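Local coordinates for glucan-binding protein C, GbpC (PDB 5UQZ) that binds glucan at the streptococcal cell surface through a calcium-binding beta-supersandwich region, the piece held here, and probably mediates sucrose-dependent and sucrose-independent adherence, at residues 80-85 with 112-117; 74-79 with 120-125. All blocks are in the same frame, centred on the assembly; numbering follows the deposited sequence. Where two conformers were deposited one is given.

Contact 1 (80-85 with 112-117); sequences NQYLTK and QANPYD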
ATOM      1  N   ASN A  80      24.241   3.445   9.499  1.00 17.83           N
ATOM      2  CA  ASN A  80      25.157   4.348  10.154  1.00 21.47           C
ATOM      3  C   ASN A  80      24.559   5.672  10.584  1.00 12.91           C
ATOM      4  O   ASN A  80      25.251   6.428  11.233  1.00 14.47           O
ATOM      5  CB  ASN A  80      26.392   4.563   9.288  1.00 22.56           C
ATOM      6  CG  ASN A  80      27.652   4.922  10.144  1.00 35.01           C
ATOM      7  OD1 ASN A  80      28.046   4.245  11.153  1.00 35.42           O
ATOM      8  ND2 ASN A  80      28.270   6.013   9.750  1.00 38.31           N
ATOM      9  N   GLN A  81      23.352   6.028  10.170  1.00 12.58           N
ATOM     10  CA  GLN A  81      22.750   7.326  10.518  1.00 10.11           C
ATOM     11  C   GLN A  81      21.335   7.108  11.032  1.00 10.29           C
ATOM     12  O   GLN A  81      20.365   7.173  10.261  1.00 12.59           O
ATOM     13  CB  GLN A  81      22.711   8.234   9.293  1.00 17.85           C
ATOM     14  CG  GLN A  81      24.069   8.594   8.842  1.00 23.84           C
ATOM     15  CD  GLN A  81      24.524   9.714   9.659  1.00 25.44           C
ATOM     16  OE1 GLN A  81      25.033   9.513  10.769  1.00 32.60           O
ATOM     17  NE2 GLN A  81      24.335  10.946   9.129  1.00 25.59           N
ATOM     18  N   TYR A  82      21.195   6.871  12.318  1.00  8.07           N
ATOM     19  CA  TYR A  82      19.873   6.808  12.935  1.00  7.33           C
ATOM     20  C   TYR A  82      19.355   8.212  13.230  1.00  7.68           C
ATOM     21  O   TYR A  82      20.117   9.118  13.569  1.00  9.02           O
ATOM     22  CB  TYR A  82      19.938   6.033  14.244  1.00  7.72           C
ATOM     23  CG  TYR A  82      20.332   4.582  14.064  1.00  7.72           C
ATOM     24  CD1 TYR A  82      19.378   3.600  13.862  1.00  8.40           C
ATOM     25  CD2 TYR A  82      21.685   4.181  14.117  1.00  9.25           C
ATOM     26  CE1 TYR A  82      19.743   2.278  13.712  1.00 11.75           C
ATOM     27  CE2 TYR A  82      22.059   2.859  13.999  1.00 12.18           C
ATOM     28  CZ  TYR A  82      21.068   1.913  13.809  1.00 13.70           C
ATOM     29  OH  TYR A  82      21.421   0.593  13.682  1.00 20.40           O
ATOM     30  N   LEU A  83      18.030   8.403  13.098  1.00  7.55           N
ATOM     31  CA  LEU A  83      17.444   9.686  13.449  1.00  7.42           C
ATOM     32  C   LEU A  83      17.392   9.794  14.963  1.00  7.99           C
ATOM     33  O   LEU A  83      16.887   8.900  15.636  1.00  8.91           O
ATOM     34  CB  LEU A  83      16.034   9.751  12.842  1.00  8.89           C
ATOM     35  CG  LEU A  83      15.306  11.070  13.026  1.00  9.10           C
ATOM     36  CD1 LEU A  83      15.955  12.170  12.199  1.00 10.37           C
ATOM     37  CD2 LEU A  83      13.805  10.896  12.629  1.00 11.21           C
ATOM     38  N   THR A  84      17.880  10.898  15.508  1.00  8.80           N
ATOM     39  CA  THR A  84      17.815  11.051  16.962  1.00  9.96           C
ATOM     40  C   THR A  84      16.356  11.128  17.409  1.00 10.63           C
ATOM     41  O   THR A  84      15.464  11.545  16.664  1.00 11.42           O
ATOM     42  CB  THR A  84      18.569  12.299  17.445  1.00 11.61           C
ATOM     43  OG1 THR A  84      17.854  13.457  16.964  1.00 10.79           O
ATOM     44  CG2 THR A  84      20.036  12.275  17.014  1.00 11.74           C
ATOM     45  N   LYS A  85      16.096  10.712  18.639  1.00 12.89           N
ATOM     46  CA  LYS A  85      14.734  10.828  19.127  1.00 15.72           C
ATOM     47  C   LYS A  85      14.285  12.272  19.216  1.00 14.45           C
ATOM     48  O   LYS A  85      13.112  12.559  18.982  1.00 15.00           O
ATOM     49  CB  LYS A  85      14.527  10.077  20.447  1.00 20.35           C
ATOM     50  CG  LYS A  85      14.472   8.560  20.218  1.00 21.20           C
ATOM     51  CD  LYS A  85      13.940   7.811  21.387  1.00 21.93           C
ATOM     52  CE  LYS A  85      13.775   6.319  21.058  1.00 19.66           C
ATOM     53  NZ  LYS A  85      13.216   5.573  22.226  1.00 22.55           N
ATOM     54  N   GLN A 112      25.276   7.825  14.856  1.00  7.84           N
ATOM     55  CA  GLN A 112      25.733   6.493  14.502  1.00  8.23           C
ATOM     56  C   GLN A 112      25.292   5.439  15.495  1.00  8.34           C
ATOM     57  O   GLN A 112      25.304   4.255  15.146  1.00  9.16           O
ATOM     58  CB  GLN A 112      27.254   6.496  14.318  1.00  9.41           C
ATOM     59  CG  GLN A 112      27.677   7.421  13.148  1.00 11.05           C
ATOM     60  CD  GLN A 112      29.167   7.488  12.960  1.00 13.86           C
ATOM     61  OE1 GLN A 112      29.860   6.506  13.224  1.00 27.30           O
ATOM     62  NE2 GLN A 112      29.683   8.582  12.414  1.00 11.78           N
ATOM     63  N   ALA A 113      24.976   5.817  16.727  1.00  8.36           N
ATOM     64  CA  ALA A 113      24.571   4.863  17.746  1.00  8.98           C
ATOM     65  C   ALA A 113      23.040   4.788  17.798  1.00  8.88           C
ATOM     66  O   ALA A 113      22.363   5.788  18.066  1.00 11.50           O
ATOM     67  CB  ALA A 113      25.115   5.309  19.101  1.00 11.98           C
ATOM     68  N   ASN A 114      22.504   3.604  17.607  1.00  8.59           N
ATOM     69  CA  ASN A 114      21.053   3.448  17.556  1.00  9.07           C
ATOM     70  C   ASN A 114      20.414   3.847  18.891  1.00  8.82           C
ATOM     71  O   ASN A 114      20.714   3.218  19.917  1.00 10.63           O
ATOM     72  CB  ASN A 114      20.759   1.969  17.307  1.00 10.76           C
ATOM     73  CG  ASN A 114      19.250   1.699  17.089  1.00 10.72           C
ATOM     74  OD1 ASN A 114      18.425   2.634  17.153  1.00 11.08           O
ATOM     75  ND2 ASN A 114      18.897   0.453  16.794  1.00 13.89           N
ATOM     76  N   PRO A 115      19.502   4.830  18.932  1.00  8.61           N
ATOM     77  CA  PRO A 115      18.849   5.167  20.189  1.00 10.46           C
ATOM     78  C   PRO A 115      17.552   4.409  20.397  1.00 10.04           C
ATOM     79  O   PRO A 115      16.926   4.595  21.452  1.00 11.81           O
ATOM     80  CB  PRO A 115      18.550   6.656  20.021  1.00 11.12           C
ATOM     81  CG  PRO A 115      18.244   6.792  18.539  1.00 11.88           C
ATOM     82  CD  PRO A 115      19.182   5.790  17.834  1.00  9.80           C
ATOM     83  N   TYR A 116      17.076   3.631  19.429  1.00 10.03           N
ATOM     84  CA  TYR A 116      15.783   2.962  19.493  1.00 10.06           C
ATOM     85  C   TYR A 116      15.934   1.589  20.143  1.00 10.98           C
ATOM     86  O   TYR A 116      16.887   0.843  19.886  1.00 15.41           O
ATOM     87  CB  TYR A 116      15.145   2.824  18.096  1.00 10.67           C
ATOM     88  CG  TYR A 116      14.895   4.176  17.468  1.00  9.85           C
ATOM     89  CD1 TYR A 116      13.738   4.910  17.757  1.00 11.28           C
ATOM     90  CD2 TYR A 116      15.822   4.760  16.626  1.00  8.94           C
ATOM     91  CE1 TYR A 116      13.540   6.168  17.282  1.00 12.40           C
ATOM     92  CE2 TYR A 116      15.647   6.047  16.119  1.00  9.89           C
ATOM     93  CZ  TYR A 116      14.502   6.730  16.443  1.00 11.35           C
ATOM     94  OH  TYR A 116      14.324   8.034  15.992  1.00 11.76           O
ATOM     95  N   ASP A 117      14.978   1.240  20.986  1.00  9.61           N
ATOM     96  CA  ASP A 117      14.916  -0.081  21.571  1.00 10.39           C
ATOM     97  C   ASP A 117      14.619  -1.097  20.465  1.00 10.21           C
ATOM     98  O   ASP A 117      13.956  -0.765  19.474  1.00 10.28           O
ATOM     99  CB  ASP A 117      13.756  -0.083  22.556  1.00 12.91           C
ATOM    100  CG  ASP A 117      13.746  -1.317  23.419  1.00 13.24           C
ATOM    101  OD1 ASP A 117      14.440  -1.328  24.455  1.00 16.74           O
ATOM    102  OD2 ASP A 117      13.076  -2.310  23.072  1.00 12.39           O
TER
HETATM  103  O   HOH W   1      21.283  -1.089  15.908  1.00 31.23           O
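Tyr-82 lays one face of its ring over the side chain of Asn-114. The ring and the amide are stacked, with planes only 4° apart. Asn-114 CB sits 3.6 Å from the centroid of the Tyr-82 ring, a CH-pi contact displaced toward the rim. The amide continues beneath the ring, Asn-114 CG lying 3.5 Å from Tyr-82 CE1. Asn-114 CG lies anti to its own backbone N (chi1 -174°), which runs the amide along under the phenol. Both ends of this amide are used. Asn-114 OD1 accepts from Tyr-116 N at 2.8 Å, closing an Asx turn, with the N-H above the carbonyl plane. ND2 donates to a water that also hydrogen-bonds Tyr-82 OH. These bonds hold the amide flat against the ring. Pro-115 CD packs on Tyr-82 CB at 3.7 Å. Further along, Tyr-116 OH donates to Leu-83 O over 2.7 Å, also from above the carbonyl plane. The extended Lys-85 chain slides past the Tyr-116 ring in the opposite direction, Lys-85 CE 3.6 Å from Tyr-116 CD1, and its NZ forms a salt bridge with Glu-120. At the exposed end, Asn-80 and Gln-112 lie side by side, with Gln-112 CG 3.2 Å from Asn-80 O. The whole is an Asx turn packed under a strand tyrosine, where the loop leaving strand 110-111 folds back along strand 82-83.

Contact 2 (74-79 with 120-125); sequences LSIEGV and EDTWFK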
ATOM      1  N   LEU A  74      13.585  -6.066  16.595  1.00  9.05           N
ATOM      2  CA  LEU A  74      14.527  -5.834  15.511  1.00 10.81           C
ATOM      3  C   LEU A  74      15.979  -5.875  15.953  1.00  9.51           C
ATOM      4  O   LEU A  74      16.318  -5.337  17.002  1.00 11.74           O
ATOM      5  CB  LEU A  74      14.446  -4.302  15.185  1.00 14.69           C
ATOM      6  CG  LEU A  74      13.150  -3.852  14.568  1.00 12.47           C
ATOM      7  CD1 LEU A  74      12.995  -2.343  14.603  1.00 13.95           C
ATOM      8  CD2 LEU A  74      12.950  -4.395  13.146  1.00 19.58           C
ATOM      9  N   SER A  75      16.845  -6.376  15.073  1.00  9.60           N
ATOM     10  CA  SER A  75      18.291  -6.256  15.161  1.00 10.39           C
ATOM     11  C   SER A  75      18.762  -5.792  13.798  1.00  9.93           C
ATOM     12  O   SER A  75      18.405  -6.403  12.785  1.00 10.71           O
ATOM     13  CB  SER A  75      18.914  -7.633  15.481  1.00 15.09           C
ATOM     14  OG  SER A  75      20.317  -7.546  15.593  1.00 21.39           O
ATOM     15  N   ILE A  76      19.517  -4.697  13.766  1.00  9.51           N
ATOM     16  CA  ILE A  76      19.800  -4.012  12.508  1.00  9.42           C
ATOM     17  C   ILE A  76      21.306  -3.953  12.312  1.00  9.72           C
ATOM     18  O   ILE A  76      22.028  -3.533  13.220  1.00 12.46           O
ATOM     19  CB  ILE A  76      19.198  -2.588  12.521  1.00 12.02           C
ATOM     20  CG1 ILE A  76      17.698  -2.598  12.785  1.00 13.17           C
ATOM     21  CG2 ILE A  76      19.527  -1.850  11.232  1.00 12.52           C
ATOM     22  CD1 ILE A  76      17.141  -1.211  13.183  1.00 14.91           C
ATOM     23  N   GLU A  77      21.755  -4.325  11.123  1.00  9.13           N
ATOM     24  CA  GLU A  77      23.144  -4.222  10.740  0.56 10.48           C
ATOM     25  C   GLU A  77      23.264  -3.367   9.489  1.00  9.15           C
ATOM     26  O   GLU A  77      22.440  -3.450   8.577  1.00 10.24           O
ATOM     27  CB  GLU A  77      23.725  -5.611  10.451  0.56 14.45           C
ATOM     28  CG  GLU A  77      25.239  -5.601  10.250  0.56 18.32           C
ATOM     29  CD  GLU A  77      25.849  -6.965   9.941  0.56 22.82           C
ATOM     30  OE1 GLU A  77      25.109  -7.981   9.837  0.56 27.32           O
ATOM     31  OE2 GLU A  77      27.095  -7.036   9.796  0.56 24.93           O
ATOM     32  N   GLY A  78      24.279  -2.511   9.466  1.00  8.59           N
ATOM     33  CA  GLY A  78      24.610  -1.745   8.280  1.00  9.60           C
ATOM     34  C   GLY A  78      24.082  -0.322   8.258  1.00  9.38           C
ATOM     35  O   GLY A  78      24.359   0.391   7.295  1.00 11.00           O
ATOM     36  N   VAL A  79      23.320   0.119   9.248  1.00 10.44           N
ATOM     37  CA  VAL A  79      22.816   1.497   9.305  1.00 11.30           C
ATOM     38  C   VAL A  79      23.808   2.320  10.090  1.00 14.22           C
ATOM     39  O   VAL A  79      24.188   1.942  11.211  1.00 18.45           O
ATOM     40  CB  VAL A  79      21.427   1.543   9.971  1.00 11.46           C
ATOM     41  CG1 VAL A  79      21.033   2.989  10.276  1.00 14.08           C
ATOM     42  CG2 VAL A  79      20.386   0.898   9.038  1.00 12.48           C
ATOM     43  N   GLU A 120      10.805  -1.308  19.213  1.00  9.60           N
ATOM     44  CA  GLU A 120      10.028  -0.193  18.675  1.00  9.64           C
ATOM     45  C   GLU A 120      10.434   0.139  17.242  1.00  8.88           C
ATOM     46  O   GLU A 120      11.513  -0.230  16.747  1.00  9.54           O
ATOM     47  CB  GLU A 120      10.104   1.046  19.542  1.00 11.51           C
ATOM     48  CG  GLU A 120      11.482   1.621  19.509  1.00 11.46           C
ATOM     49  CD  GLU A 120      11.663   2.846  20.432  1.00 14.84           C
ATOM     50  OE1 GLU A 120      10.747   3.672  20.511  1.00 22.11           O
ATOM     51  OE2 GLU A 120      12.724   3.012  21.059  1.00 12.73           O
ATOM     52  N   ASP A 121       9.484   0.779  16.555  1.00  8.61           N
ATOM     53  CA  ASP A 121       9.761   1.288  15.222  1.00  8.41           C
ATOM     54  C   ASP A 121      11.001   2.171  15.270  1.00  8.76           C
ATOM     55  O   ASP A 121      11.201   2.923  16.216  1.00  9.77           O
ATOM     56  CB  ASP A 121       8.575   2.114  14.718  1.00  8.88           C
ATOM     57  CG  ASP A 121       7.285   1.333  14.575  1.00  9.43           C
ATOM     58  OD1 ASP A 121       7.293   0.081  14.496  1.00  9.21           O
ATOM     59  OD2 ASP A 121       6.237   1.997  14.486  1.00 11.71           O
ATOM     60  N   THR A 122      11.837   2.072  14.240  1.00  8.66           N
ATOM     61  CA  THR A 122      13.150   2.718  14.236  1.00  8.88           C
ATOM     62  C   THR A 122      13.280   3.629  13.030  1.00 10.49           C
ATOM     63  O   THR A 122      12.835   3.286  11.945  1.00 18.42           O
ATOM     64  CB  THR A 122      14.199   1.580  14.181  1.00 10.18           C
ATOM     65  OG1 THR A 122      14.060   0.779  15.379  1.00 11.23           O
ATOM     66  CG2 THR A 122      15.627   2.079  14.122  1.00 11.35           C
ATOM     67  N   TRP A 123      13.923   4.769  13.168  1.00  7.85           N
ATOM     68  CA  TRP A 123      14.086   5.739  12.081  1.00  8.80           C
ATOM     69  C   TRP A 123      15.563   5.890  11.749  1.00  6.88           C
ATOM     70  O   TRP A 123      16.394   6.012  12.667  1.00  7.63           O
ATOM     71  CB  TRP A 123      13.553   7.101  12.532  1.00  8.80           C
ATOM     72  CG  TRP A 123      12.077   7.256  12.576  1.00  9.21           C
ATOM     73  CD1 TRP A 123      11.232   6.884  13.613  1.00 13.03           C
ATOM     74  CD2 TRP A 123      11.245   7.888  11.598  1.00  9.83           C
ATOM     75  NE1 TRP A 123       9.935   7.251  13.316  1.00 13.37           N
ATOM     76  CE2 TRP A 123       9.917   7.871  12.091  1.00 11.86           C
ATOM     77  CE3 TRP A 123      11.500   8.463  10.357  1.00 10.31           C
ATOM     78  CZ2 TRP A 123       8.869   8.423  11.378  1.00 14.18           C
ATOM     79  CZ3 TRP A 123      10.466   8.999   9.646  1.00 13.74           C
ATOM     80  CH2 TRP A 123       9.161   8.969  10.152  1.00 16.95           C
ATOM     81  N   PHE A 124      15.867   5.968  10.458  1.00  7.50           N
ATOM     82  CA  PHE A 124      17.245   6.146  10.033  1.00  7.24           C
ATOM     83  C   PHE A 124      17.266   6.652   8.604  1.00  7.47           C
ATOM     84  O   PHE A 124      16.265   6.577   7.888  1.00  8.96           O
ATOM     85  CB  PHE A 124      18.091   4.856  10.155  1.00  8.35           C
ATOM     86  CG  PHE A 124      17.464   3.634   9.544  1.00  8.00           C
ATOM     87  CD1 PHE A 124      17.569   3.371   8.189  1.00  9.03           C
ATOM     88  CD2 PHE A 124      16.775   2.742  10.354  1.00  8.99           C
ATOM     89  CE1 PHE A 124      16.989   2.194   7.652  1.00  8.71           C
ATOM     90  CE2 PHE A 124      16.205   1.599   9.824  1.00 10.12           C
ATOM     91  CZ  PHE A 124      16.328   1.342   8.468  1.00  9.73           C
ATOM     92  N   LYS A 125      18.420   7.166   8.193  1.00  8.63           N
ATOM     93  CA  LYS A 125      18.651   7.525   6.805  1.00 10.10           C
ATOM     94  C   LYS A 125      19.393   6.380   6.137  1.00 10.57           C
ATOM     95  O   LYS A 125      20.377   5.882   6.672  1.00 15.04           O
ATOM     96  CB  LYS A 125      19.534   8.781   6.794  1.00 16.28           C
ATOM     97  CG  LYS A 125      19.750   9.468   5.487  1.00 20.43           C
ATOM     98  CD  LYS A 125      20.995  10.366   5.495  1.00 28.29           C
ATOM     99  CE  LYS A 125      20.906  11.396   6.560  1.00 25.83           C
ATOM    100  NZ  LYS A 125      21.960  12.457   6.366  1.00 29.39           N
TER
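Two strands of different beta-sheets face each other here through their side chains. Strand 74-77 and strand 122-125 run nearly parallel, 12° apart, with their axes 10.7 Å from each other at closest approach. No hydrogen bond joins the two segments. Val-79 and Phe-124 cross at about a right angle. Val-79 CG2 stands over the centre of the Phe-124 ring, 3.8 Å from its centroid, in a CH-pi contact. The other branch, Val-79 CG1, meets Phe-124 CB at 3.5 Å. Phe-124 CG lies between its backbone N and carbonyl carbon (chi1 50°), which brings a ring face under Val-79 CG2. Ile-76 and Thr-122 reach toward each other tip to tip, Ile-76 CD1 to Thr-122 CG2 at 3.7 Å. Thr-122 CG2 also lies at the edge of the Phe-124 ring, in its plane. Leu-74 and Thr-122 slide past each other in opposite directions, and Leu-74 CD1 lies 3.4 Å from both Thr-122 OG1 and Glu-120 O. Tyr-82 touches Ile-76, Thr-122 and Phe-124. Strand 73-77 pairs with strand 132-137 in one sheet, and strand 122-127 with strand 167-172 in another. Largely apolar packing between border strands of two sheets is expected at the margin of a beta-sandwich, consistent with this protein's beta-supersandwich.

After the long helix 3-51 the chain reaches strand 73-77, which leads through Gly-78 and Val-79 into strand 82-83. The chain then passes through helices 85-91 and 96-99 to strand 110-111, which pairs with strand 82-83. Contact 1 closes this excursion at residues 112-117. Contact 2 closes a wider loop around it when the chain reaches strand 122-127, so the two contacts nest. Their centres are about 7 Å apart. They join directly through a probable backbone hydrogen bond from Lys-125 N to Gln-81 O, and backbone hydrogen bonding of Leu-83 with Trp-123 also ties strand 82-83 to strand 122-127. Together they tie the helical excursion and its small two-stranded sheet to two larger sheets.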